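Local coordinates for protein ATP-dependent Clp protease proteolytic subunit (Listeria monocytogenes, PDB 4JCQ) that probably degrades misfolded and other proteins in an ATP-dependent process, as a serine peptidase of the S14 family that assembles into heptameric rings, at residues A92-Y97 with T111-H116; T23-G28 with T54-S59; I48-I53 with I77-K82; Q117-V122 with K134-M139. One frame throughout, in Å; residues are numbered along the deposited sequence.

Contacts 1 and 2 belong to the buried core, while contacts 3 and 4 are only partly buried. Contacts 2 and 3 share the strand 53-59: contact 2 pairs most of it with strand 23-27, and contact 3 starts its pairing with strand 81-86. Contact 1 packs helix 92-97 beside strand 111-114, and Ile57 of contact 2 touches Ile96 and Tyr97 of that helix. Contact 4 continues the chain beyond His116 to helix 133-151. The chemistry follows the place. Contact 1 is apolar and aromatic. Contact 2 is a full backbone ladder. Contact 3 has two backbone bonds and a water bridge; contact 4 has van der Waals packing and a water bridge.

Contact 1. Residues A92-Y97 with T111-H116; sequences AGITIY and TRYMIH
Ile94 lays its CG1-CD1 branch across strand 111-114. Its CD1 meets the Tyr113 ring at the edge, in the ring plane, 3.8 Å from Tyr113 CD1. The CG1 of Ile94 rests on the backbone, 3.3 Å from Met114 O. The other branch turns to the next residue: Ile94 CG2 lies 4.0 Å from Ile115 CG2. One side chain thus spans three successive residues of the other segment.

Three residues on, about one helical turn away, Tyr97 has CG anti to the backbone N (chi1 -176°), which carries its ring to Tyr113. The two rings form a T-shaped (edge-to-face) pair. The edge of Tyr113 points at the face of Tyr97, with Tyr113 CE1 over the centre of the ring and 4.1 Å above its plane. The ring planes stand at 68°, and the centroids are 5.6 Å apart.

This is the catalytic region of the ClpP/crotonase fold. The helix and strand axes make an angle of 101°. The contact lies between the helix that follows the predicted nucleophile Ser91 and the strand that leads to the predicted active-site His116. Here Ser91 OG is hydrogen-bonded to the backbone O of His116, consistent with an inactive catalytic triad.

The hydroxyls at the far end of the tyrosine pair have separate partners. Tyr97 OH bonds to Phe106 O, and Tyr113 OH bonds to Ser107 OG. Val89 of the neighbouring strand 88-90 packs against Ile94 and both tyrosines.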
loop_
_atom_site.group_PDB
_atom_site.type_symbol
_atom_site.label_atom_id
_atom_site.label_comp_id
_atom_site.label_asym_id
_atom_site.label_seq_id
_atom_site.Cartn_x
_atom_site.Cartn_y
_atom_site.Cartn_z
ATOM N N ALA H 92 -26.804 13.887 4.500
ATOM C CA ALA H 92 -25.729 14.785 4.053
ATOM C C ALA H 92 -25.565 14.754 2.532
ATOM O O ALA H 92 -25.143 15.741 1.927
ATOM C CB ALA H 92 -24.415 14.445 4.744
ATOM N N GLY H 93 -25.900 13.615 1.925
ATOM C CA GLY H 93 -25.917 13.481 0.468
ATOM C C GLY H 93 -26.962 14.369 -0.193
ATOM O O GLY H 93 -26.737 14.891 -1.288
ATOM N N ILE H 94 -28.107 14.529 0.471
ATOM C CA ILE H 94 -29.171 15.434 0.016
ATOM C C ILE H 94 -28.716 16.895 0.059
ATOM O O ILE H 94 -28.994 17.672 -0.861
ATOM C CB ILE H 94 -30.473 15.229 0.837
ATOM C CG1 ILE H 94 -31.284 14.053 0.274
ATOM C CG2 ILE H 94 -31.323 16.496 0.895
ATOM C CD1 ILE H 94 -32.039 14.345 -1.010
ATOM N N THR H 95 -28.004 17.253 1.125
ATOM C CA THR H 95 -27.466 18.602 1.291
ATOM C C THR H 95 -26.525 18.952 0.134
ATOM O O THR H 95 -26.605 20.046 -0.431
ATOM C CB THR H 95 -26.757 18.745 2.653
ATOM O OG1 THR H 95 -27.678 18.405 3.698
ATOM C CG2 THR H 95 -26.262 20.176 2.874
ATOM N N ILE H 96 -25.656 18.008 -0.221
ATOM C CA ILE H 96 -24.747 18.160 -1.359
ATOM C C ILE H 96 -25.523 18.279 -2.672
ATOM O O ILE H 96 -25.275 19.187 -3.465
ATOM C CB ILE H 96 -23.745 16.985 -1.439
ATOM C CG1 ILE H 96 -22.757 17.054 -0.271
ATOM C CG2 ILE H 96 -23.003 16.987 -2.773
ATOM C CD1 ILE H 96 -22.026 15.757 0.002
ATOM N N TYR H 97 -26.465 17.362 -2.882
ATOM C CA TYR H 97 -27.304 17.343 -4.081
ATOM C C TYR H 97 -27.995 18.687 -4.317
ATOM O O TYR H 97 -28.041 19.184 -5.448
ATOM C CB TYR H 97 -28.337 16.209 -3.978
ATOM C CG TYR H 97 -29.198 16.030 -5.207
ATOM C CD1 TYR H 97 -28.796 15.193 -6.249
ATOM C CD2 TYR H 97 -30.420 16.692 -5.326
ATOM C CE1 TYR H 97 -29.585 15.027 -7.380
ATOM C CE2 TYR H 97 -31.216 16.534 -6.451
ATOM C CZ TYR H 97 -30.795 15.705 -7.473
ATOM O OH TYR H 97 -31.589 15.554 -8.586
ATOM N N THR H 111 -33.422 5.382 -8.327
ATOM C CA THR H 111 -32.863 6.170 -7.238
ATOM C C THR H 111 -33.962 6.482 -6.231
ATOM O O THR H 111 -35.097 6.779 -6.612
ATOM C CB THR H 111 -32.267 7.500 -7.755
ATOM O OG1 THR H 111 -31.460 7.249 -8.911
ATOM C CG2 THR H 111 -31.414 8.186 -6.684
ATOM N N ARG H 112 -33.623 6.402 -4.948
ATOM C CA ARG H 112 -34.514 6.861 -3.886
ATOM C C ARG H 112 -33.857 7.974 -3.067
ATOM O O ARG H 112 -32.627 8.055 -2.985
ATOM C CB ARG H 112 -34.985 5.703 -2.994
ATOM C CG ARG H 112 -33.904 4.723 -2.568
ATOM C CD ARG H 112 -34.464 3.692 -1.600
ATOM N NE ARG H 112 -33.439 2.764 -1.130
ATOM C CZ ARG H 112 -33.518 2.060 -0.004
ATOM N NH1 ARG H 112 -32.535 1.238 0.339
ATOM N NH2 ARG H 112 -34.577 2.180 0.786
ATOM N N TYR H 113 -34.691 8.829 -2.481
ATOM C CA TYR H 113 -34.244 10.042 -1.794
ATOM C C TYR H 113 -34.810 10.109 -0.381
ATOM O O TYR H 113 -35.967 9.749 -0.155
ATOM C CB TYR H 113 -34.676 11.286 -2.585
ATOM C CG TYR H 113 -33.981 11.431 -3.924
ATOM C CD1 TYR H 113 -32.912 12.309 -4.082
ATOM C CD2 TYR H 113 -34.382 10.675 -5.027
ATOM C CE1 TYR H 113 -32.264 12.437 -5.301
ATOM C CE2 TYR H 113 -33.739 10.795 -6.250
ATOM C CZ TYR H 113 -32.679 11.675 -6.378
ATOM O OH TYR H 113 -32.035 11.794 -7.584
ATOM N N MET H 114 -33.996 10.571 0.566
ATOM C CA MET H 114 -34.448 10.771 1.946
ATOM C C MET H 114 -33.800 12.011 2.550
ATOM O O MET H 114 -32.577 12.107 2.602
ATOM C CB MET H 114 -34.151 9.539 2.807
ATOM C CG MET H 114 -34.659 9.653 4.241
ATOM S SD MET H 114 -34.439 8.153 5.209
ATOM C CE MET H 114 -32.661 8.125 5.433
ATOM N N ILE H 115 -34.616 12.956 3.011
ATOM C CA ILE H 115 -34.070 14.205 3.551
ATOM C C ILE H 115 -33.807 14.177 5.061
ATOM O O ILE H 115 -33.329 15.165 5.619
ATOM C CB ILE H 115 -34.900 15.455 3.161
ATOM C CG1 ILE H 115 -36.236 15.501 3.911
ATOM C CG2 ILE H 115 -35.083 15.538 1.649
ATOM C CD1 ILE H 115 -36.838 16.890 3.963
ATOM N N HIS H 116 -34.106 13.049 5.705
ATOM C CA HIS H 116 -33.789 12.853 7.124
ATOM C C HIS H 116 -32.394 13.298 7.437
ATOM O O HIS H 116 -31.454 12.953 6.721
ATOM C CB HIS H 116 -33.937 11.388 7.519
ATOM C CG HIS H 116 -33.485 11.091 8.932
ATOM N ND1 HIS H 116 -32.284 10.551 9.211
ATOM C CD2 HIS H 116 -34.118 11.295 10.157
ATOM C CE1 HIS H 116 -32.155 10.406 10.544
ATOM N NE2 HIS H 116 -33.280 10.861 11.122
#

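Contact 2. Residues T23-G28 with T54-S59; sequences TVLIYG and TIFINS
Val24, Ile26 and Gly28 bond through their backbones to strand 53-59, making a parallel pair in a beta-alpha-beta unit with helix 32-48 as the connection. Five backbone hydrogen bonds link the two segments. Their N-H groups come alternately from either strand, and the straightest is Ile26 N to Phe56 O, 2.8 Å long with an N-H...O angle of 174°.

On one face of the sheet, Phe56 packs along side chains of the first strand. Thr23 CG2 meets its ring at the edge, in the ring plane, 3.6 Å from Phe56 CD1. Leu25 lies side by side with Phe56, its CD2 being 3.7 Å from Phe56 CB. Tyr27 follows, and its ring has Asn58 CB over one face in a CH-pi contact, 4.2 Å from the centroid. The edge of the same ring faces Phe56 O in plane.

On the opposite face, Ile26 CD1 packs 3.6 Å from Ile55 CG2, and Val24 packs on Ile55 as well. Helix 32-48 covers Val24 and Ile26. Ile96 of helix 92-97 covers Ile26 and Ile57.

The face with Phe56 and Tyr27 looks to a neighbouring subunit. Tyr27 OH bonds to Ser39 OG of that subunit. The Asn58 amide is fixed by Thr69, Glu65 and Gln32 of the same neighbour, so Tyr27 and Asn58 both take part in this interface.

At the end of the pair, Ser59 OG sits anti to its backbone N (chi1 -177°). It donates a 2.7 Å hydrogen bond to Gly28 O, and it is also bonded to Gly61 N.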
loop_
_atom_site.group_PDB
_atom_site.type_symbol
_atom_site.label_atom_id
_atom_site.label_comp_id
_atom_site.label_asym_id
_atom_site.label_seq_id
_atom_site.Cartn_x
_atom_site.Cartn_y
_atom_site.Cartn_z
ATOM N N THR H 23 -16.286 15.268 -14.959
ATOM C CA THR H 23 -17.221 14.488 -14.158
ATOM C C THR H 23 -16.605 14.151 -12.802
ATOM O O THR H 23 -15.434 13.777 -12.714
ATOM C CB THR H 23 -17.641 13.193 -14.890
ATOM O OG1 THR H 23 -18.231 13.528 -16.153
ATOM C CG2 THR H 23 -18.652 12.404 -14.078
ATOM N N VAL H 24 -17.402 14.303 -11.749
ATOM C CA VAL H 24 -16.985 13.967 -10.391
ATOM C C VAL H 24 -17.964 12.942 -9.822
ATOM O O VAL H 24 -19.183 13.106 -9.935
ATOM C CB VAL H 24 -16.928 15.222 -9.484
ATOM C CG1 VAL H 24 -16.581 14.853 -8.046
ATOM C CG2 VAL H 24 -15.921 16.229 -10.026
ATOM N N LEU H 25 -17.430 11.880 -9.230
ATOM C CA LEU H 25 -18.265 10.867 -8.598
ATOM C C LEU H 25 -18.208 11.004 -7.084
ATOM O O LEU H 25 -17.128 11.018 -6.492
ATOM C CB LEU H 25 -17.844 9.454 -9.023
ATOM C CG LEU H 25 -17.769 9.108 -10.516
ATOM C CD1 LEU H 25 -17.448 7.631 -10.684
ATOM C CD2 LEU H 25 -19.051 9.455 -11.259
ATOM N N ILE H 26 -19.381 11.126 -6.471
ATOM C CA ILE H 26 -19.504 11.149 -5.015
ATOM C C ILE H 26 -20.290 9.908 -4.597
ATOM O O ILE H 26 -21.522 9.929 -4.517
ATOM C CB ILE H 26 -20.164 12.457 -4.507
ATOM C CG1 ILE H 26 -19.334 13.676 -4.935
ATOM C CG2 ILE H 26 -20.323 12.436 -2.991
ATOM C CD1 ILE H 26 -19.930 15.018 -4.552
ATOM N N TYR H 27 -19.558 8.817 -4.372
ATOM C CA TYR H 27 -20.139 7.525 -4.030
ATOM C C TYR H 27 -19.695 7.126 -2.625
ATOM O O TYR H 27 -18.504 7.180 -2.307
ATOM C CB TYR H 27 -19.686 6.440 -5.021
ATOM C CG TYR H 27 -20.266 6.491 -6.432
ATOM C CD1 TYR H 27 -20.294 5.341 -7.222
ATOM C CD2 TYR H 27 -20.773 7.673 -6.982
ATOM C CE1 TYR H 27 -20.801 5.364 -8.513
ATOM C CE2 TYR H 27 -21.287 7.705 -8.273
ATOM C CZ TYR H 27 -21.297 6.547 -9.034
ATOM O OH TYR H 27 -21.801 6.567 -10.319
ATOM N N GLY H 28 -20.652 6.730 -1.789
ATOM C CA GLY H 28 -20.344 6.232 -0.448
ATOM C C GLY H 28 -20.475 7.275 0.646
ATOM O O GLY H 28 -21.104 8.316 0.451
ATOM N N THR H 54 -20.303 17.905 -14.169
ATOM C CA THR H 54 -21.364 16.967 -13.803
ATOM C C THR H 54 -20.934 16.120 -12.607
ATOM O O THR H 54 -19.850 15.533 -12.612
ATOM C CB THR H 54 -21.743 16.051 -14.988
ATOM O OG1 THR H 54 -22.035 16.855 -16.137
ATOM C CG2 THR H 54 -22.968 15.194 -14.654
ATOM N N ILE H 55 -21.781 16.073 -11.583
ATOM C CA ILE H 55 -21.518 15.255 -10.402
ATOM C C ILE H 55 -22.570 14.153 -10.279
ATOM O O ILE H 55 -23.766 14.437 -10.215
ATOM C CB ILE H 55 -21.485 16.095 -9.102
ATOM C CG1 ILE H 55 -20.432 17.210 -9.196
ATOM C CG2 ILE H 55 -21.216 15.203 -7.898
ATOM C CD1 ILE H 55 -20.345 18.096 -7.968
ATOM N N PHE H 56 -22.116 12.902 -10.266
ATOM C CA PHE H 56 -22.980 11.757 -9.976
ATOM C C PHE H 56 -22.894 11.435 -8.487
ATOM O O PHE H 56 -21.800 11.211 -7.960
ATOM C CB PHE H 56 -22.577 10.532 -10.809
ATOM C CG PHE H 56 -22.852 10.675 -12.283
ATOM C CD1 PHE H 56 -21.915 11.263 -13.125
ATOM C CD2 PHE H 56 -24.042 10.210 -12.832
ATOM C CE1 PHE H 56 -22.164 11.394 -14.486
ATOM C CE2 PHE H 56 -24.299 10.340 -14.191
ATOM C CZ PHE H 56 -23.357 10.932 -15.020
ATOM N N ILE H 57 -24.044 11.422 -7.816
ATOM C CA ILE H 57 -24.095 11.216 -6.367
ATOM C C ILE H 57 -24.855 9.942 -6.005
ATOM O O ILE H 57 -26.037 9.793 -6.334
ATOM C CB ILE H 57 -24.732 12.417 -5.620
ATOM C CG1 ILE H 57 -24.015 13.722 -5.974
ATOM C CG2 ILE H 57 -24.699 12.187 -4.110
ATOM C CD1 ILE H 57 -24.806 14.977 -5.661
ATOM N N ASN H 58 -24.151 9.031 -5.337
ATOM C CA ASN H 58 -24.737 7.841 -4.730
ATOM C C ASN H 58 -24.250 7.789 -3.289
ATOM O O ASN H 58 -23.159 7.290 -3.019
ATOM C CB ASN H 58 -24.314 6.575 -5.498
ATOM C CG ASN H 58 -24.924 5.297 -4.930
ATOM O OD1 ASN H 58 -25.208 5.198 -3.738
ATOM N ND2 ASN H 58 -25.107 4.302 -5.788
ATOM N N SER H 59 -25.047 8.324 -2.366
ATOM C CA SER H 59 -24.610 8.436 -0.977
ATOM C C SER H 59 -25.738 8.376 0.042
ATOM O O SER H 59 -26.766 9.036 -0.108
ATOM C CB SER H 59 -23.805 9.721 -0.761
ATOM O OG SER H 59 -23.331 9.784 0.574
#

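Contact 3. Residues I48-I53 with I77-K82; sequences ISNDPI and IKPTVK
Ser49 meets Pro79 just past the end of helix 32-48, with Ser49 O 3.7 Å from Pro79 CG. Asn50 is next. Its amide reaches across obliquely to the aliphatic part of Lys78, putting Asn50 ND2 3.5 Å from Lys78 CB. The backbone of Asn50 is joined by water: water 1 donates to Asn50 O and accepts from Thr80 N. Asp51 touches with its carbonyl, Asp51 O lying 3.3 Å from Pro79 CB. The same carbonyl accepts a hydrogen bond from Arg22 NH1.

At Pro52 the two segments draw together. Pro52 CA makes a CA-H...O contact of 3.2 Å with Thr80 O. Ile53 then begins the parallel pairing of strands 53-59 and 81-86. Ile53 N donates to Thr80 O at 2.9 Å, and Lys82 N donates to Ile53 O at 2.8 Å. Both bonds are nearly straight. The Ile53 side chain runs alongside Pro79, and its CD1 is 3.8 Å from Pro79 CB. The Ile77 side chain crosses it at about a right angle, with Ile77 CD1 3.8 Å from Ile53 CD1. Leu45 of helix 32-48 also packs on Ile53.

The chemistry thus changes along the contact. At the outer end a water joins the two backbones and exposed side chains pack. Neither Pro52 nor Pro79 has an N-H to donate. Direct backbone bonds and a buried apolar cluster take over where the sheet begins.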
loop_
_atom_site.group_PDB
_atom_site.type_symbol
_atom_site.label_atom_id
_atom_site.label_comp_id
_atom_site.label_asym_id
_atom_site.label_seq_id
_atom_site.Cartn_x
_atom_site.Cartn_y
_atom_site.Cartn_z
ATOM N N ILE H 48 -8.934 24.603 -14.982
ATOM C CA ILE H 48 -8.803 24.233 -16.391
ATOM C C ILE H 48 -9.701 25.096 -17.285
ATOM O O ILE H 48 -9.221 25.698 -18.249
ATOM C CB ILE H 48 -9.054 22.723 -16.612
ATOM C CG1 ILE H 48 -7.938 21.905 -15.952
ATOM C CG2 ILE H 48 -9.134 22.392 -18.098
ATOM C CD1 ILE H 48 -8.263 20.440 -15.764
ATOM N N SER H 49 -10.993 25.159 -16.960
ATOM C CA SER H 49 -11.949 25.975 -17.717
ATOM C C SER H 49 -13.193 26.333 -16.905
ATOM O O SER H 49 -13.392 25.833 -15.794
ATOM C CB SER H 49 -12.357 25.270 -19.019
ATOM O OG SER H 49 -13.192 24.156 -18.761
ATOM N N ASN H 50 -14.024 27.203 -17.476
ATOM C CA ASN H 50 -15.307 27.578 -16.887
ATOM C C ASN H 50 -16.465 26.706 -17.375
ATOM O O ASN H 50 -17.625 26.976 -17.062
ATOM C CB ASN H 50 -15.611 29.056 -17.158
ATOM C CG ASN H 50 -14.757 29.995 -16.327
ATOM O OD1 ASN H 50 -14.155 30.929 -16.855
ATOM N ND2 ASN H 50 -14.704 29.757 -15.020
ATOM N N ASP H 51 -16.140 25.664 -18.142
ATOM C CA ASP H 51 -17.131 24.712 -18.647
ATOM C C ASP H 51 -17.857 23.989 -17.507
ATOM O O ASP H 51 -17.280 23.790 -16.438
ATOM C CB ASP H 51 -16.466 23.693 -19.579
ATOM C CG ASP H 51 -16.089 24.283 -20.930
ATOM O OD1 ASP H 51 -15.384 23.593 -21.696
ATOM O OD2 ASP H 51 -16.493 25.428 -21.236
ATOM N N PRO H 52 -19.131 23.604 -17.729
ATOM C CA PRO H 52 -19.929 22.930 -16.697
ATOM C C PRO H 52 -19.310 21.633 -16.171
ATOM O O PRO H 52 -18.543 20.973 -16.877
ATOM C CB PRO H 52 -21.248 22.629 -17.416
ATOM C CG PRO H 52 -21.340 23.674 -18.474
ATOM C CD PRO H 52 -19.929 23.874 -18.941
ATOM N N ILE H 53 -19.645 21.292 -14.929
ATOM C CA ILE H 53 -19.184 20.062 -14.287
ATOM C C ILE H 53 -20.397 19.209 -13.920
ATOM O O ILE H 53 -21.405 19.730 -13.439
ATOM C CB ILE H 53 -18.338 20.366 -13.026
ATOM C CG1 ILE H 53 -17.079 21.158 -13.400
ATOM C CG2 ILE H 53 -17.960 19.083 -12.288
ATOM C CD1 ILE H 53 -16.380 21.812 -12.226
ATOM N N ILE H 77 -17.136 27.546 -6.591
ATOM C CA ILE H 77 -16.423 27.515 -7.872
ATOM C C ILE H 77 -17.218 28.197 -8.988
ATOM O O ILE H 77 -18.449 28.250 -8.941
ATOM C CB ILE H 77 -16.014 26.078 -8.284
ATOM C CG1 ILE H 77 -17.244 25.168 -8.418
ATOM C CG2 ILE H 77 -15.000 25.512 -7.293
ATOM C CD1 ILE H 77 -16.969 23.837 -9.087
ATOM N N LYS H 78 -16.503 28.729 -9.978
ATOM C CA LYS H 78 -17.130 29.449 -11.088
ATOM C C LYS H 78 -17.965 28.583 -12.042
ATOM O O LYS H 78 -19.061 28.995 -12.424
ATOM C CB LYS H 78 -16.102 30.288 -11.860
ATOM C CG LYS H 78 -15.943 31.703 -11.320
ATOM C CD LYS H 78 -14.926 32.517 -12.110
ATOM C CE LYS H 78 -13.520 32.344 -11.559
ATOM N NZ LYS H 78 -12.541 33.250 -12.219
ATOM N N PRO H 79 -17.466 27.384 -12.425
ATOM C CA PRO H 79 -18.257 26.544 -13.333
ATOM C C PRO H 79 -19.635 26.170 -12.782
ATOM O O PRO H 79 -19.793 25.978 -11.573
ATOM C CB PRO H 79 -17.400 25.283 -13.477
ATOM C CG PRO H 79 -16.010 25.739 -13.207
ATOM C CD PRO H 79 -16.156 26.771 -12.130
ATOM N N THR H 80 -20.617 26.084 -13.677
ATOM C CA THR H 80 -21.955 25.616 -13.329
ATOM C C THR H 80 -21.908 24.116 -13.045
ATOM O O THR H 80 -21.339 23.348 -13.821
ATOM C CB THR H 80 -22.962 25.910 -14.461
ATOM O OG1 THR H 80 -23.024 27.323 -14.685
ATOM C CG2 THR H 80 -24.357 25.405 -14.107
ATOM N N VAL H 81 -22.501 23.712 -11.926
ATOM C CA VAL H 81 -22.489 22.314 -11.514
ATOM C C VAL H 81 -23.852 21.662 -11.731
ATOM O O VAL H 81 -24.871 22.143 -11.232
ATOM C CB VAL H 81 -22.036 22.157 -10.044
ATOM C CG1 VAL H 81 -22.201 20.718 -9.571
ATOM C CG2 VAL H 81 -20.589 22.606 -9.878
ATOM N N LYS H 82 -23.854 20.572 -12.492
ATOM C CA LYS H 82 -25.036 19.734 -12.655
ATOM C C LYS H 82 -24.893 18.504 -11.767
ATOM O O LYS H 82 -23.809 17.922 -11.676
ATOM C CB LYS H 82 -25.197 19.299 -14.113
ATOM C CG LYS H 82 -25.546 20.419 -15.080
ATOM C CD LYS H 82 -25.591 19.903 -16.510
ATOM C CE LYS H 82 -26.168 20.936 -17.465
ATOM N NZ LYS H 82 -25.293 22.132 -17.620
HETATM O O HOH W 1 -20.365 26.562 -16.414
#

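Contact 4. Residues Q117-V122 with K134-M139; sequences QPAGGV and KEIIRM
Ile136 packs on Ala119 from helix 133-151, the long helix that in ClpP proteases belongs to the handle region. The other side of the contact is the turn that follows His116. Ile136 CG2 is 3.5 Å from Ala119 O and 4.2 Å from Ala119 CB. Ile136 also joins the turn through its backbone. Water 2 donates to Ile136 O at 2.7 Å and to Ala119 O at 2.8 Å, so one water bridges two carbonyls that cannot bond to each other.

Arg138 turns to a neighbouring subunit and makes a salt bridge with Glu172 of that chain. Arg112 of the same neighbour packs on Met139.

Met139 completes the contact one turn after Ile136. Its CG is anti to the backbone N (chi1 -176°), and this sends the chain toward the turn before it bends about the CG-SD bond. The methyl CE comes 4.1 Å from Gly120 O. Gly121 has a positive phi of 85°, a conformation that favours glycine, and a weak hydrogen bond from Gly121 N to Pro118 O spans the turn. With only hydrogens on its alpha carbon, the sulfur rests against this glycine, Met139 SD 4.1 Å from Gly121 CA.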
loop_
_atom_site.group_PDB
_atom_site.type_symbol
_atom_site.label_atom_id
_atom_site.label_comp_id
_atom_site.label_asym_id
_atom_site.label_seq_id
_atom_site.Cartn_x
_atom_site.Cartn_y
_atom_site.Cartn_z
ATOM N N GLN H 117 -32.247 14.073 8.506
ATOM C CA GLN H 117 -30.933 14.509 8.960
ATOM C C GLN H 117 -30.682 13.981 10.366
ATOM O O GLN H 117 -31.553 14.093 11.229
ATOM C CB GLN H 117 -30.815 16.040 8.927
ATOM C CG GLN H 117 -31.114 16.688 7.577
ATOM C CD GLN H 117 -30.130 16.308 6.478
ATOM O OE1 GLN H 117 -28.942 16.117 6.726
ATOM N NE2 GLN H 117 -30.625 16.209 5.248
ATOM N N PRO H 118 -29.496 13.386 10.600
ATOM C CA PRO H 118 -29.145 12.897 11.937
ATOM C C PRO H 118 -29.051 14.051 12.930
ATOM O O PRO H 118 -28.478 15.095 12.610
ATOM C CB PRO H 118 -27.772 12.249 11.728
ATOM C CG PRO H 118 -27.230 12.878 10.487
ATOM C CD PRO H 118 -28.425 13.132 9.621
ATOM N N ALA H 119 -29.623 13.863 14.117
ATOM C CA ALA H 119 -29.673 14.918 15.130
ATOM C C ALA H 119 -28.276 15.366 15.568
ATOM O O ALA H 119 -27.997 16.565 15.647
ATOM C CB ALA H 119 -30.496 14.464 16.326
ATOM N N GLY H 120 -27.402 14.400 15.839
ATOM C CA GLY H 120 -26.021 14.693 16.219
ATOM C C GLY H 120 -25.152 15.082 15.034
ATOM O O GLY H 120 -24.050 15.605 15.210
ATOM N N GLY H 121 -25.656 14.827 13.826
ATOM C CA GLY H 121 -24.922 15.095 12.590
ATOM C C GLY H 121 -23.980 13.969 12.202
ATOM O O GLY H 121 -23.166 14.128 11.289
ATOM N N VAL H 122 -24.117 12.833 12.894
ATOM C CA VAL H 122 -23.233 11.651 12.784
ATOM C C VAL H 122 -21.981 11.838 11.924
ATOM O O VAL H 122 -21.010 11.089 12.054
ATOM C CB VAL H 122 -23.996 10.371 12.342
ATOM C CG1 VAL H 122 -25.135 10.056 13.302
ATOM C CG2 VAL H 122 -24.503 10.486 10.910
ATOM N N LYS H 134 -28.553 22.785 22.445
ATOM C CA LYS H 134 -28.676 24.096 21.799
ATOM C C LYS H 134 -28.044 24.102 20.402
ATOM O O LYS H 134 -28.539 24.764 19.490
ATOM C CB LYS H 134 -28.078 25.207 22.679
ATOM C CG LYS H 134 -26.556 25.256 22.728
ATOM C CD LYS H 134 -26.047 26.462 23.508
ATOM C CE LYS H 134 -25.547 26.082 24.897
ATOM N NZ LYS H 134 -26.624 25.637 25.821
ATOM N N GLU H 135 -26.959 23.347 20.248
ATOM C CA GLU H 135 -26.246 23.262 18.980
ATOM C C GLU H 135 -26.927 22.302 18.003
ATOM O O GLU H 135 -26.899 22.525 16.790
ATOM C CB GLU H 135 -24.781 22.878 19.219
ATOM C CG GLU H 135 -23.871 23.005 18.003
ATOM C CD GLU H 135 -23.858 24.394 17.375
ATOM O OE1 GLU H 135 -24.140 25.397 18.069
ATOM O OE2 GLU H 135 -23.548 24.483 16.171
ATOM N N ILE H 136 -27.538 21.242 18.535
ATOM C CA ILE H 136 -28.363 20.332 17.736
ATOM C C ILE H 136 -29.512 21.103 17.080
ATOM O O ILE H 136 -29.785 20.926 15.891
ATOM C CB ILE H 136 -28.908 19.153 18.581
ATOM C CG1 ILE H 136 -27.768 18.210 18.975
ATOM C CG2 ILE H 136 -29.991 18.388 17.825
ATOM C CD1 ILE H 136 -28.145 17.162 20.006
ATOM N N ILE H 137 -30.161 21.966 17.861
ATOM C CA ILE H 137 -31.258 22.806 17.374
ATOM C C ILE H 137 -30.780 23.779 16.293
ATOM O O ILE H 137 -31.404 23.889 15.238
ATOM C CB ILE H 137 -31.958 23.562 18.536
ATOM C CG1 ILE H 137 -32.609 22.574 19.519
ATOM C CG2 ILE H 137 -32.980 24.570 18.018
ATOM C CD1 ILE H 137 -33.556 21.570 18.887
ATOM N N ARG H 138 -29.669 24.464 16.561
ATOM C CA ARG H 138 -29.074 25.407 15.609
ATOM C C ARG H 138 -28.713 24.740 14.285
ATOM O O ARG H 138 -29.019 25.268 13.216
ATOM C CB ARG H 138 -27.829 26.061 16.208
ATOM C CG ARG H 138 -28.108 27.284 17.057
ATOM C CD ARG H 138 -26.807 27.983 17.403
ATOM N NE ARG H 138 -27.019 29.385 17.746
ATOM C CZ ARG H 138 -26.045 30.269 17.938
ATOM N NH1 ARG H 138 -24.773 29.904 17.824
ATOM N NH2 ARG H 138 -26.346 31.523 18.246
ATOM N N MET H 139 -28.059 23.583 14.373
ATOM C CA MET H 139 -27.682 22.786 13.203
ATOM C C MET H 139 -28.914 22.414 12.383
ATOM O O MET H 139 -28.926 22.589 11.164
ATOM C CB MET H 139 -26.943 21.517 13.642
ATOM C CG MET H 139 -26.419 20.648 12.508
ATOM S SD MET H 139 -25.816 19.038 13.065
ATOM C CE MET H 139 -24.345 19.497 13.979
HETATM O O HOH W 2 -28.971 18.844 14.299
#